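Local structure of beta-agarase (6AII) at residues 61-66 against 85-90; 116-121 against 320-325; 141-146 against 276-281; 173-178 against 229-234. The protein probably hydrolyses the beta-1,4 linkages of agarose to release neoagarobiose, acting as a family GH16 beta-agarase. One frame throughout, in Å; residues are numbered along the deposited sequence.

Contact 1: 61-66 against 85-90; sequences PTQWRH and NTKTFR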
# COMPACT_ATOMS: atom_id res chain seq x y z
N PRO A 61 6.44 1.27 17.34
CA PRO A 61 7.56 0.40 17.74
C PRO A 61 8.21 -0.34 16.56
O PRO A 61 9.00 -1.24 16.78
CB PRO A 61 6.95 -0.57 18.74
CG PRO A 61 5.53 -0.76 18.22
CD PRO A 61 5.18 0.60 17.70
N THR A 62 7.85 0.10 15.37
CA THR A 62 8.52 -0.37 14.16
C THR A 62 10.02 0.01 14.19
O THR A 62 10.38 1.17 14.49
CB THR A 62 7.90 0.27 12.91
OG1 THR A 62 6.47 0.13 12.94
CG2 THR A 62 8.54 -0.26 11.64
N GLN A 63 10.89 -0.94 13.77
CA GLN A 63 12.27 -0.68 13.48
C GLN A 63 12.63 -1.24 12.11
O GLN A 63 12.95 -2.41 11.98
CB GLN A 63 13.22 -1.33 14.51
CG GLN A 63 13.23 -0.59 15.84
CD GLN A 63 14.17 -1.16 16.87
OE1 GLN A 63 14.47 -2.35 16.91
NE2 GLN A 63 14.67 -0.26 17.73
N TRP A 64 12.50 -0.39 11.10
CA TRP A 64 12.86 -0.79 9.73
C TRP A 64 14.35 -1.09 9.71
O TRP A 64 15.12 -0.29 10.31
CB TRP A 64 12.52 0.27 8.71
CG TRP A 64 11.06 0.41 8.44
CD1 TRP A 64 10.11 -0.57 8.42
CD2 TRP A 64 10.39 1.63 8.17
NE1 TRP A 64 8.90 -0.03 8.13
CE2 TRP A 64 9.03 1.32 7.99
CE3 TRP A 64 10.79 2.96 8.03
CZ2 TRP A 64 8.07 2.26 7.67
CZ3 TRP A 64 9.83 3.90 7.75
CH2 TRP A 64 8.50 3.57 7.56
N ARG A 65 14.72 -2.20 9.09
CA ARG A 65 16.11 -2.60 9.01
C ARG A 65 16.34 -3.04 7.58
O ARG A 65 15.54 -3.77 7.03
CB ARG A 65 16.40 -3.74 9.97
CG ARG A 65 16.37 -3.35 11.45
CD ARG A 65 17.46 -2.36 11.78
NE ARG A 65 17.47 -1.97 13.20
CZ ARG A 65 16.94 -0.86 13.70
NH1 ARG A 65 16.22 -0.01 12.95
NH2 ARG A 65 17.16 -0.59 15.00
N HIS A 66 17.51 -2.68 7.05
CA HIS A 66 17.85 -3.10 5.70
C HIS A 66 17.76 -4.63 5.56
O HIS A 66 17.28 -5.15 4.51
CB HIS A 66 19.30 -2.68 5.37
CG HIS A 66 19.44 -1.20 5.25
ND1 HIS A 66 19.92 -0.43 6.31
CD2 HIS A 66 19.07 -0.33 4.30
CE1 HIS A 66 19.86 0.84 5.97
NE2 HIS A 66 19.43 0.93 4.72
N ASN A 85 14.89 -6.10 21.59
CA ASN A 85 15.16 -4.70 21.89
C ASN A 85 13.86 -3.92 22.00
O ASN A 85 12.85 -4.29 21.35
CB ASN A 85 16.04 -4.04 20.85
CG ASN A 85 17.45 -4.57 20.84
OD1 ASN A 85 17.82 -5.27 21.76
ND2 ASN A 85 18.13 -4.35 19.74
N THR A 86 13.81 -2.91 22.89
CA THR A 86 12.63 -2.05 23.02
C THR A 86 12.80 -0.86 22.13
O THR A 86 13.92 -0.39 21.75
CB THR A 86 12.43 -1.59 24.50
OG1 THR A 86 13.57 -0.76 24.76
CG2 THR A 86 12.21 -2.76 25.41
N LYS A 87 11.63 -0.27 21.75
CA LYS A 87 11.59 1.01 21.16
C LYS A 87 10.53 1.90 21.84
O LYS A 87 9.44 1.46 22.22
CB LYS A 87 11.34 0.96 19.65
CG LYS A 87 11.21 2.31 18.97
CD LYS A 87 11.19 2.27 17.45
CE LYS A 87 11.09 3.64 16.85
NZ LYS A 87 10.87 3.64 15.38
N THR A 88 10.94 3.15 22.05
CA THR A 88 10.13 4.19 22.66
C THR A 88 9.59 5.10 21.57
O THR A 88 10.35 5.54 20.71
CB THR A 88 10.92 4.91 23.75
OG1 THR A 88 11.30 3.95 24.72
CG2 THR A 88 10.06 5.98 24.39
N PHE A 89 8.29 5.34 21.51
CA PHE A 89 7.66 6.05 20.43
C PHE A 89 6.52 6.94 20.90
O PHE A 89 5.95 6.71 21.99
CB PHE A 89 7.09 5.05 19.40
CG PHE A 89 6.09 4.10 20.03
CD1 PHE A 89 6.47 2.93 20.68
CD2 PHE A 89 4.74 4.42 19.99
CE1 PHE A 89 5.53 2.08 21.22
CE2 PHE A 89 3.80 3.58 20.56
CZ PHE A 89 4.20 2.42 21.17
N ARG A 90 6.17 7.92 20.09
CA ARG A 90 5.15 8.91 20.48
C ARG A 90 3.78 8.39 20.04
O ARG A 90 3.63 7.88 18.94
CB ARG A 90 5.53 10.26 19.84
CG ARG A 90 5.24 11.52 20.62
CD ARG A 90 5.75 12.81 19.95
NE ARG A 90 7.23 13.00 19.94
CZ ARG A 90 7.92 13.97 20.60
NH1 ARG A 90 9.26 14.09 20.44
NH2 ARG A 90 7.26 14.78 21.43
O HOH W 1 16.10 -0.75 20.27
O HOH W 2 16.87 -3.43 17.31

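Contact 2: 116-121 against 320-325; sequences YPVFVE and VYTPEV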
# COMPACT_ATOMS: atom_id res chain seq x y z
N TYR A 116 0.63 10.04 -14.00
CA TYR A 116 -0.53 9.78 -14.80
C TYR A 116 -0.19 10.05 -16.27
O TYR A 116 0.64 10.94 -16.51
CB TYR A 116 -1.71 10.69 -14.44
CG TYR A 116 -1.58 12.14 -14.86
CD1 TYR A 116 -0.87 13.01 -14.09
CD2 TYR A 116 -2.04 12.55 -16.10
CE1 TYR A 116 -0.66 14.32 -14.51
CE2 TYR A 116 -1.82 13.85 -16.53
CZ TYR A 116 -1.14 14.72 -15.73
OH TYR A 116 -0.92 16.05 -16.10
N PRO A 117 -0.85 9.40 -17.20
CA PRO A 117 -1.70 8.22 -17.09
C PRO A 117 -0.85 6.97 -16.82
O PRO A 117 0.15 6.61 -17.53
CB PRO A 117 -2.50 8.13 -18.40
CG PRO A 117 -1.56 8.75 -19.41
CD PRO A 117 -0.66 9.71 -18.64
N VAL A 118 -1.18 6.23 -15.75
CA VAL A 118 -0.38 5.05 -15.42
C VAL A 118 -1.21 4.05 -14.62
O VAL A 118 -2.03 4.46 -13.82
CB VAL A 118 0.86 5.45 -14.63
CG1 VAL A 118 0.50 6.14 -13.32
CG2 VAL A 118 1.82 4.30 -14.39
N PHE A 119 -0.97 2.78 -14.87
CA PHE A 119 -1.61 1.69 -14.12
C PHE A 119 -0.50 1.01 -13.31
O PHE A 119 0.56 0.57 -13.89
CB PHE A 119 -2.33 0.72 -15.05
CG PHE A 119 -2.90 -0.46 -14.30
CD1 PHE A 119 -4.12 -0.36 -13.66
CD2 PHE A 119 -2.26 -1.69 -14.31
CE1 PHE A 119 -4.65 -1.45 -12.98
CE2 PHE A 119 -2.80 -2.78 -13.62
CZ PHE A 119 -3.98 -2.66 -12.97
N VAL A 120 -0.70 0.86 -11.97
CA VAL A 120 0.29 0.26 -11.10
C VAL A 120 -0.39 -0.90 -10.36
O VAL A 120 -1.42 -0.63 -9.74
CB VAL A 120 0.82 1.29 -10.07
CG1 VAL A 120 1.80 0.66 -9.09
CG2 VAL A 120 1.43 2.50 -10.78
N GLU A 121 0.21 -2.06 -10.34
CA GLU A 121 -0.44 -3.22 -9.70
C GLU A 121 0.63 -4.10 -9.08
O GLU A 121 1.70 -4.35 -9.67
CB GLU A 121 -1.24 -4.00 -10.72
CG GLU A 121 -2.16 -5.07 -10.17
CD GLU A 121 -2.94 -5.73 -11.31
OE1 GLU A 121 -2.27 -6.10 -12.33
OE2 GLU A 121 -4.16 -5.97 -11.15
N VAL A 320 3.88 -2.14 -13.94
CA VAL A 320 3.47 -0.80 -14.24
C VAL A 320 3.31 -0.65 -15.77
O VAL A 320 4.20 -1.12 -16.48
CB VAL A 320 4.47 0.23 -13.71
CG1 VAL A 320 4.11 1.61 -14.14
CG2 VAL A 320 4.52 0.16 -12.16
N TYR A 321 2.20 -0.06 -16.17
CA TYR A 321 1.95 0.17 -17.61
C TYR A 321 1.50 1.61 -17.82
O TYR A 321 0.79 2.21 -17.03
CB TYR A 321 0.88 -0.76 -18.20
CG TYR A 321 1.11 -2.24 -18.10
CD1 TYR A 321 0.78 -2.94 -16.94
CD2 TYR A 321 1.64 -2.96 -19.14
CE1 TYR A 321 0.98 -4.30 -16.83
CE2 TYR A 321 1.86 -4.32 -19.02
CZ TYR A 321 1.48 -5.01 -17.89
OH TYR A 321 1.68 -6.36 -17.84
N THR A 322 1.85 2.15 -19.02
CA THR A 322 1.36 3.41 -19.49
C THR A 322 0.71 3.18 -20.88
O THR A 322 1.03 2.26 -21.58
CB THR A 322 2.47 4.48 -19.55
OG1 THR A 322 3.37 4.06 -20.60
CG2 THR A 322 3.11 4.68 -18.19
N PRO A 323 -0.27 4.00 -21.25
CA PRO A 323 -1.04 3.87 -22.48
C PRO A 323 -0.22 4.37 -23.66
O PRO A 323 0.51 5.41 -23.52
CB PRO A 323 -2.26 4.80 -22.38
CG PRO A 323 -2.21 5.38 -21.01
CD PRO A 323 -0.88 5.06 -20.42
N GLU A 324 -0.33 3.61 -24.77
CA GLU A 324 0.29 4.07 -26.03
C GLU A 324 -0.70 3.83 -27.16
O GLU A 324 -1.50 2.95 -27.08
CB GLU A 324 1.62 3.35 -26.15
CG GLU A 324 1.86 2.56 -27.36
CD GLU A 324 3.18 1.82 -27.26
OE1 GLU A 324 3.09 0.58 -27.22
OE2 GLU A 324 4.25 2.48 -27.28
N VAL A 325 -0.62 4.68 -28.18
CA VAL A 325 -1.50 4.45 -29.32
C VAL A 325 -1.07 3.14 -29.97
O VAL A 325 0.11 2.79 -30.06
CB VAL A 325 -1.46 5.65 -30.29
CG1 VAL A 325 -2.27 5.38 -31.53
CG2 VAL A 325 -1.88 6.94 -29.61

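Contact 3: 141-146 against 276-281; sequences DDYEEI and LTKPMK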
# COMPACT_ATOMS: atom_id res chain seq x y z
N ASP A 141 7.99 15.58 -2.70
CA ASP A 141 7.80 16.65 -1.71
C ASP A 141 6.79 16.27 -0.64
O ASP A 141 6.51 17.06 0.22
CB ASP A 141 7.42 17.95 -2.39
CG ASP A 141 6.07 17.98 -3.06
OD1 ASP A 141 5.36 16.95 -3.00
OD2 ASP A 141 5.73 19.04 -3.64
N ASP A 142 6.28 15.02 -0.68
CA ASP A 142 5.36 14.54 0.34
C ASP A 142 4.00 15.24 0.30
O ASP A 142 3.21 15.07 1.24
CB ASP A 142 5.92 14.59 1.75
CG ASP A 142 7.08 13.66 1.99
OD1 ASP A 142 7.12 12.56 1.36
OD2 ASP A 142 7.95 14.04 2.79
N TYR A 143 3.65 15.94 -0.75
CA TYR A 143 2.42 16.67 -0.81
C TYR A 143 1.27 15.85 -1.42
O TYR A 143 0.08 16.19 -1.22
CB TYR A 143 2.56 17.97 -1.61
CG TYR A 143 2.91 19.15 -0.73
CD1 TYR A 143 4.21 19.38 -0.32
CD2 TYR A 143 1.90 19.95 -0.22
CE1 TYR A 143 4.52 20.44 0.52
CE2 TYR A 143 2.18 20.99 0.64
CZ TYR A 143 3.49 21.24 1.00
OH TYR A 143 3.72 22.28 1.86
N GLU A 144 1.59 14.83 -2.24
CA GLU A 144 0.54 14.12 -2.98
C GLU A 144 0.82 12.62 -2.89
O GLU A 144 1.93 12.18 -3.11
CB GLU A 144 0.46 14.53 -4.44
CG GLU A 144 0.06 15.99 -4.62
CD GLU A 144 0.06 16.54 -6.02
OE1 GLU A 144 0.08 15.73 -6.99
OE2 GLU A 144 0.01 17.82 -6.14
N GLU A 145 -0.18 11.85 -2.52
CA GLU A 145 -0.01 10.41 -2.19
C GLU A 145 -1.22 9.63 -2.73
O GLU A 145 -2.36 10.08 -2.63
CB GLU A 145 0.09 10.30 -0.67
CG GLU A 145 -0.04 8.88 -0.10
CD GLU A 145 0.03 8.77 1.40
OE1 GLU A 145 0.67 9.68 1.96
OE2 GLU A 145 -0.51 7.76 1.99
N ILE A 146 -0.98 8.39 -3.19
CA ILE A 146 -2.06 7.48 -3.53
C ILE A 146 -1.87 6.18 -2.76
O ILE A 146 -0.82 5.62 -2.81
CB ILE A 146 -2.08 7.25 -5.06
CG1 ILE A 146 -2.42 8.55 -5.80
CG2 ILE A 146 -3.05 6.11 -5.42
CD1 ILE A 146 -2.11 8.50 -7.29
N LEU A 276 -4.16 15.70 -8.83
CA LEU A 276 -3.00 14.87 -8.51
C LEU A 276 -2.07 14.81 -9.72
O LEU A 276 -2.41 14.12 -10.68
CB LEU A 276 -3.49 13.45 -8.20
CG LEU A 276 -4.19 13.27 -6.86
CD1 LEU A 276 -4.80 11.87 -6.75
CD2 LEU A 276 -3.23 13.50 -5.75
N THR A 277 -0.92 15.47 -9.68
CA THR A 277 -0.05 15.53 -10.84
C THR A 277 1.38 15.14 -10.56
O THR A 277 2.13 14.93 -11.52
CB THR A 277 0.01 16.95 -11.46
OG1 THR A 277 0.61 17.86 -10.55
CG2 THR A 277 -1.35 17.46 -11.85
N LYS A 278 1.84 15.16 -9.32
CA LYS A 278 3.27 15.11 -9.09
C LYS A 278 3.80 13.68 -9.25
O LYS A 278 3.16 12.74 -8.73
CB LYS A 278 3.59 15.63 -7.70
CG LYS A 278 3.32 17.12 -7.55
CD LYS A 278 3.57 17.66 -6.17
CE LYS A 278 3.42 19.17 -6.22
NZ LYS A 278 3.44 19.69 -4.85
N PRO A 279 4.94 13.49 -9.86
CA PRO A 279 5.50 12.10 -9.99
C PRO A 279 5.66 11.47 -8.62
O PRO A 279 6.05 12.14 -7.68
CB PRO A 279 6.86 12.28 -10.67
CG PRO A 279 6.60 13.50 -11.55
CD PRO A 279 5.79 14.42 -10.65
N MET A 280 5.39 10.15 -8.57
CA MET A 280 5.42 9.45 -7.31
C MET A 280 6.34 8.24 -7.34
O MET A 280 6.40 7.50 -8.36
CB MET A 280 4.02 9.01 -6.91
CG MET A 280 3.07 10.15 -6.77
SD MET A 280 1.46 9.56 -6.12
CE MET A 280 0.53 11.08 -6.27
N LYS A 281 6.97 7.98 -6.18
CA LYS A 281 7.71 6.71 -5.97
C LYS A 281 6.70 5.70 -5.38
O LYS A 281 5.76 6.15 -4.72
CB LYS A 281 8.87 6.86 -5.00
CG LYS A 281 10.03 7.69 -5.58
CD LYS A 281 11.17 7.85 -4.62
CE LYS A 281 12.29 8.65 -5.26
NZ LYS A 281 13.45 8.66 -4.33
O HOH W 3 -0.74 18.82 -8.40
O HOH W 4 0.59 19.50 -4.23

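Contact 4: 173-178 against 229-234; sequences IHLSHH and LEYYIN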
# COMPACT_ATOMS: atom_id res chain seq x y z
N ILE A 173 -9.50 -3.54 3.12
CA ILE A 173 -8.39 -2.90 2.34
C ILE A 173 -8.78 -1.42 2.23
O ILE A 173 -9.79 -1.09 1.62
CB ILE A 173 -8.14 -3.56 0.98
CG1 ILE A 173 -7.68 -5.01 1.10
CG2 ILE A 173 -7.07 -2.77 0.20
CD1 ILE A 173 -7.71 -5.78 -0.20
N HIS A 174 -7.91 -0.55 2.72
CA HIS A 174 -8.11 0.88 2.58
C HIS A 174 -7.72 1.36 1.18
O HIS A 174 -6.64 1.07 0.78
CB HIS A 174 -7.30 1.61 3.64
CG HIS A 174 -7.62 3.06 3.78
ND1 HIS A 174 -6.62 4.03 3.93
CD2 HIS A 174 -8.81 3.71 3.80
CE1 HIS A 174 -7.21 5.22 4.08
NE2 HIS A 174 -8.53 5.04 4.06
N LEU A 175 -8.66 2.00 0.44
CA LEU A 175 -8.44 2.49 -0.92
C LEU A 175 -8.60 4.02 -0.82
O LEU A 175 -9.71 4.49 -0.59
CB LEU A 175 -9.49 1.91 -1.89
CG LEU A 175 -9.59 0.40 -1.89
CD1 LEU A 175 -10.77 -0.02 -2.78
CD2 LEU A 175 -8.26 -0.25 -2.35
N SER A 176 -7.49 4.71 -0.95
CA SER A 176 -7.54 6.14 -0.63
C SER A 176 -6.39 6.88 -1.29
O SER A 176 -5.64 6.33 -2.12
CB SER A 176 -7.50 6.30 0.91
OG SER A 176 -7.95 7.61 1.22
N HIS A 177 -6.28 8.15 -0.97
CA HIS A 177 -5.17 9.02 -1.41
C HIS A 177 -5.16 10.23 -0.47
O HIS A 177 -6.16 10.45 0.23
CB HIS A 177 -5.38 9.41 -2.86
CG HIS A 177 -6.44 10.46 -3.05
ND1 HIS A 177 -7.78 10.16 -3.12
CD2 HIS A 177 -6.34 11.83 -3.07
CE1 HIS A 177 -8.49 11.27 -3.28
NE2 HIS A 177 -7.60 12.35 -3.20
N HIS A 178 -4.08 11.02 -0.50
CA HIS A 178 -4.00 12.23 0.37
C HIS A 178 -3.44 13.38 -0.46
O HIS A 178 -2.55 13.13 -1.29
CB HIS A 178 -3.07 12.02 1.57
CG HIS A 178 -3.49 10.95 2.52
ND1 HIS A 178 -3.95 11.28 3.76
CD2 HIS A 178 -3.48 9.59 2.43
CE1 HIS A 178 -4.22 10.16 4.43
NE2 HIS A 178 -3.95 9.10 3.63
N LEU A 229 -9.13 8.38 -10.49
CA LEU A 229 -8.44 7.21 -9.97
C LEU A 229 -9.41 6.02 -10.02
O LEU A 229 -10.61 6.19 -9.72
CB LEU A 229 -8.08 7.42 -8.50
CG LEU A 229 -7.07 8.48 -8.14
CD1 LEU A 229 -6.94 8.52 -6.62
CD2 LEU A 229 -5.73 8.21 -8.79
N GLU A 230 -8.89 4.87 -10.45
CA GLU A 230 -9.70 3.66 -10.42
C GLU A 230 -8.92 2.59 -9.70
O GLU A 230 -7.72 2.40 -9.94
CB GLU A 230 -10.02 3.10 -11.81
CG GLU A 230 -10.73 4.11 -12.71
CD GLU A 230 -10.88 3.67 -14.16
OE1 GLU A 230 -10.35 2.59 -14.55
OE2 GLU A 230 -11.47 4.48 -14.93
N TYR A 231 -9.61 1.83 -8.81
CA TYR A 231 -8.93 0.71 -8.05
C TYR A 231 -9.50 -0.65 -8.47
O TYR A 231 -10.71 -0.81 -8.75
CB TYR A 231 -9.23 0.91 -6.56
CG TYR A 231 -8.64 2.15 -5.97
CD1 TYR A 231 -9.33 3.35 -6.06
CD2 TYR A 231 -7.43 2.15 -5.29
CE1 TYR A 231 -8.83 4.53 -5.52
CE2 TYR A 231 -6.90 3.34 -4.77
CZ TYR A 231 -7.63 4.51 -4.87
OH TYR A 231 -7.12 5.66 -4.32
N TYR A 232 -8.60 -1.65 -8.50
CA TYR A 232 -8.86 -2.98 -8.94
C TYR A 232 -8.30 -3.96 -7.92
O TYR A 232 -7.14 -3.87 -7.52
CB TYR A 232 -8.15 -3.25 -10.28
CG TYR A 232 -8.72 -2.39 -11.37
CD1 TYR A 232 -8.31 -1.06 -11.54
CD2 TYR A 232 -9.70 -2.87 -12.19
CE1 TYR A 232 -8.91 -0.24 -12.51
CE2 TYR A 232 -10.31 -2.07 -13.14
CZ TYR A 232 -9.93 -0.76 -13.28
OH TYR A 232 -10.54 -0.03 -14.27
N ILE A 233 -9.13 -4.93 -7.48
CA ILE A 233 -8.72 -5.98 -6.58
C ILE A 233 -8.95 -7.31 -7.29
O ILE A 233 -10.08 -7.62 -7.75
CB ILE A 233 -9.47 -5.89 -5.22
CG1 ILE A 233 -9.07 -4.61 -4.50
CG2 ILE A 233 -9.18 -7.13 -4.39
CD1 ILE A 233 -9.84 -4.32 -3.24
N ASN A 234 -7.90 -8.15 -7.39
CA ASN A 234 -8.00 -9.43 -7.99
C ASN A 234 -8.57 -9.36 -9.40
O ASN A 234 -9.33 -10.22 -9.84
CB ASN A 234 -8.71 -10.43 -7.10
CG ASN A 234 -7.91 -10.79 -5.87
OD1 ASN A 234 -6.68 -10.65 -5.85
ND2 ASN A 234 -8.61 -11.26 -4.83
O HOH W 5 -8.91 7.65 -3.42

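Contact 1: 61-66 against 85-90
Lys87 reaches over Thr62 and Gln63 to bring its ammonium group to Thr62 O. CB lies 4.0 Å from Gln63 NE2, the outer end of a side chain that slides past in the opposite direction. CG stands opposite the backbone N (chi1 177°) and every later torsion is extended, which carries the chain straight toward strand 62-64. CD packs on Gln63 CG at 3.9 Å and passes 3.3 Å from Thr62 O; CE skirts the same oxygen. NZ then bonds to Thr62 O at 2.7 Å, meeting the carbonyl almost head-on with a C=O...N angle of 172°. The ammonium group also has a salt bridge to Asp57 and a bond to Gly58 O, so a long, positively charged residue suits a place where two backbone oxygens and a carboxylate gather.

Beyond it, Pro61 lays its ring on one face of Phe89, a CH-pi contact with CD 3.9 Å from the ring centroid; a flat aromatic ring matches the compact proline. At the other end, two waters bridge the segments. One accepts from Gln63 NE2 and donates to Thr86 O, while the second donates to Gln63 OE1 and accepts from Asn85 ND2. Gln63 OE1 also bonds to Gln104.

The two strands cross at 111° and do not pair. Each borders strand 97-110 instead, in one of the two sheets of the GH16 jelly roll, 62-64 running parallel to it and 86-90 antiparallel, while helix 290-294 touches Pro61 through Ala293 and Phe89 through Asp290 and Leu294.

Contact 2: 116-121 against 320-325
Phe119 and Tyr321 form an antiparallel hydrogen-bonded pair, Phe119 N giving to Tyr321 O at 2.8 Å in a nearly straight bond (176° at the hydrogen) and Tyr321 N giving to Phe119 O at 2.9 Å. Their side chains share one face of the sheet. Tyr321 CD1 comes to the edge of the Phe119 ring, 4.2 Å from CD2, and the N-terminal region covers these aromatics, Pro12 touching Phe119 while Trp6 and Val11 touch Tyr321.

The other face carries the non-hydrogen-bonded pair Val120 and Val320, which lie side by side and point the same way. Val320 splits its branches between two partners: CG1, opposite the backbone N (chi1 175°), closes to 3.5 Å on Val118 CG2, while CG2 sits 4.1 Å from Val120 CG2. Beta-branched valines suit this place, since they fit an extended backbone and offer a methyl to each side. Exchanging Val320 for an alanine would probably open a gap beside both Val118 and Val120, because the two methyls that touch them would be gone.

Toward the strand ends the pairing gives way to proline. Pro117, which follows a cis peptide bond, crosses Pro323 obliquely with CG 3.8 Å from CG, and Pro117 O lies 3.4 Å from Pro323 CD and 3.6 Å from Thr322 CG2. Proline lacks an N-H to donate, in keeping with a ladder that stops here. Strand 217-225 flanks 118-125 on its other side, and 19-23 flanks 312-325, an antiparallel arrangement that belongs to the beta-sandwich, or jelly roll, of family GH16.

Contact 3: 141-146 against 276-281
The Glu144 carboxylate is gripped at OE1 from opposite faces of its plane by two backbone donors, Thr277 N at 2.9 Å on the syn side and Lys278 N at 3.0 Å from well above. In this GH16 jelly roll Glu144 comes just before Glu145, Ile146 and Asp147, which are consistent with the start of the family's E-x-D-x-x-E motif. Two N-H groups on one oxygen should hold the buried acid in place.

Asp141 OD2 takes Lys278 NZ at 2.7 Å through the syn lone pair, a salt bridge, while OD1 accepts from Tyr143 N above the plane, an Asx turn, and also bonds to Ser139 OG. Asp141 CG, between its own backbone N and carbonyl carbon (chi1 67°), lets OD1 curl back to the chain. The extended Lys278 crosses Glu144 at about a right angle, CG 3.6 Å from Glu144 CD.

Met280, whose chain is unbranched and extended, reaches across beside Met137 of strand 132-139: CE meets Ile146 CD1 at 3.8 Å and Glu144 O at 3.6 Å. Two waters each donate to Glu144 OE2 at 2.6 Å, one accepting from Thr277 OG1 and the other from Lys278 NZ.

Contact 4: 173-178 against 229-234
Tyr231 reaches across to Ser176: CG lies beside the backbone N, opposite the carbonyl carbon (chi1 -65°), and chi2 turns the ring broadside to Leu175. Leu175 CB sits over the middle of one face, 4.0 Å from the centroid, and CD2 packs on Tyr231 CD2 at 3.9 Å. The hydroxyl then donates to Ser176 O at 2.7 Å, lying far above the carbonyl plane (59° out of it), and accepts from a water that is also hydrogen-bonded to His177 ND1. Tyrosine, an apolar ring with one hydroxyl, suits this place. A phenylalanine in its place would probably leave Ser176 O and the water without that partner.

To one side the contact is wholly apolar, Ile173 and Ile233 meeting tip to tip with their CD1 atoms 4.0 Å apart. To the other, His177 CG sits between its backbone N and carbonyl carbon (chi1 75°), which brings the ring against Leu229 CD1, 4.0 Å from His177 ND1; NE2 bonds to Leu265 O.

The axes of strands 173-178 and 229-233, roughly antiparallel, come within 8.8 Å across the facing sheets of the sandwich. Strand 173-181 borders 144-151, whereas 228-233 lies between 217-225 and 236-242, with Val238 touching Leu175.

From the N terminus, contact 1 closes a short loop of 18 residues, finished before the others begin; its centre lies about 36 Å from that of contact 2, across the middle of the chain. Contact 2 then spans nearly two hundred residues, joining strand 118-125 to the last strand. Contact 3 falls within that span, and contact 4 within contact 3, so the three nest and none cross. They also touch: Tyr116 packs on Leu276 and Thr277, Phe119 on Tyr232, and Ile146 on Leu229, while Glu145 O probably accepts from His178 N. Contact 2 thus builds one sheet, contacts 1 and 3 tie parts of the other, contact 1 through strands bordering 97-110, and contact 4 bridges both.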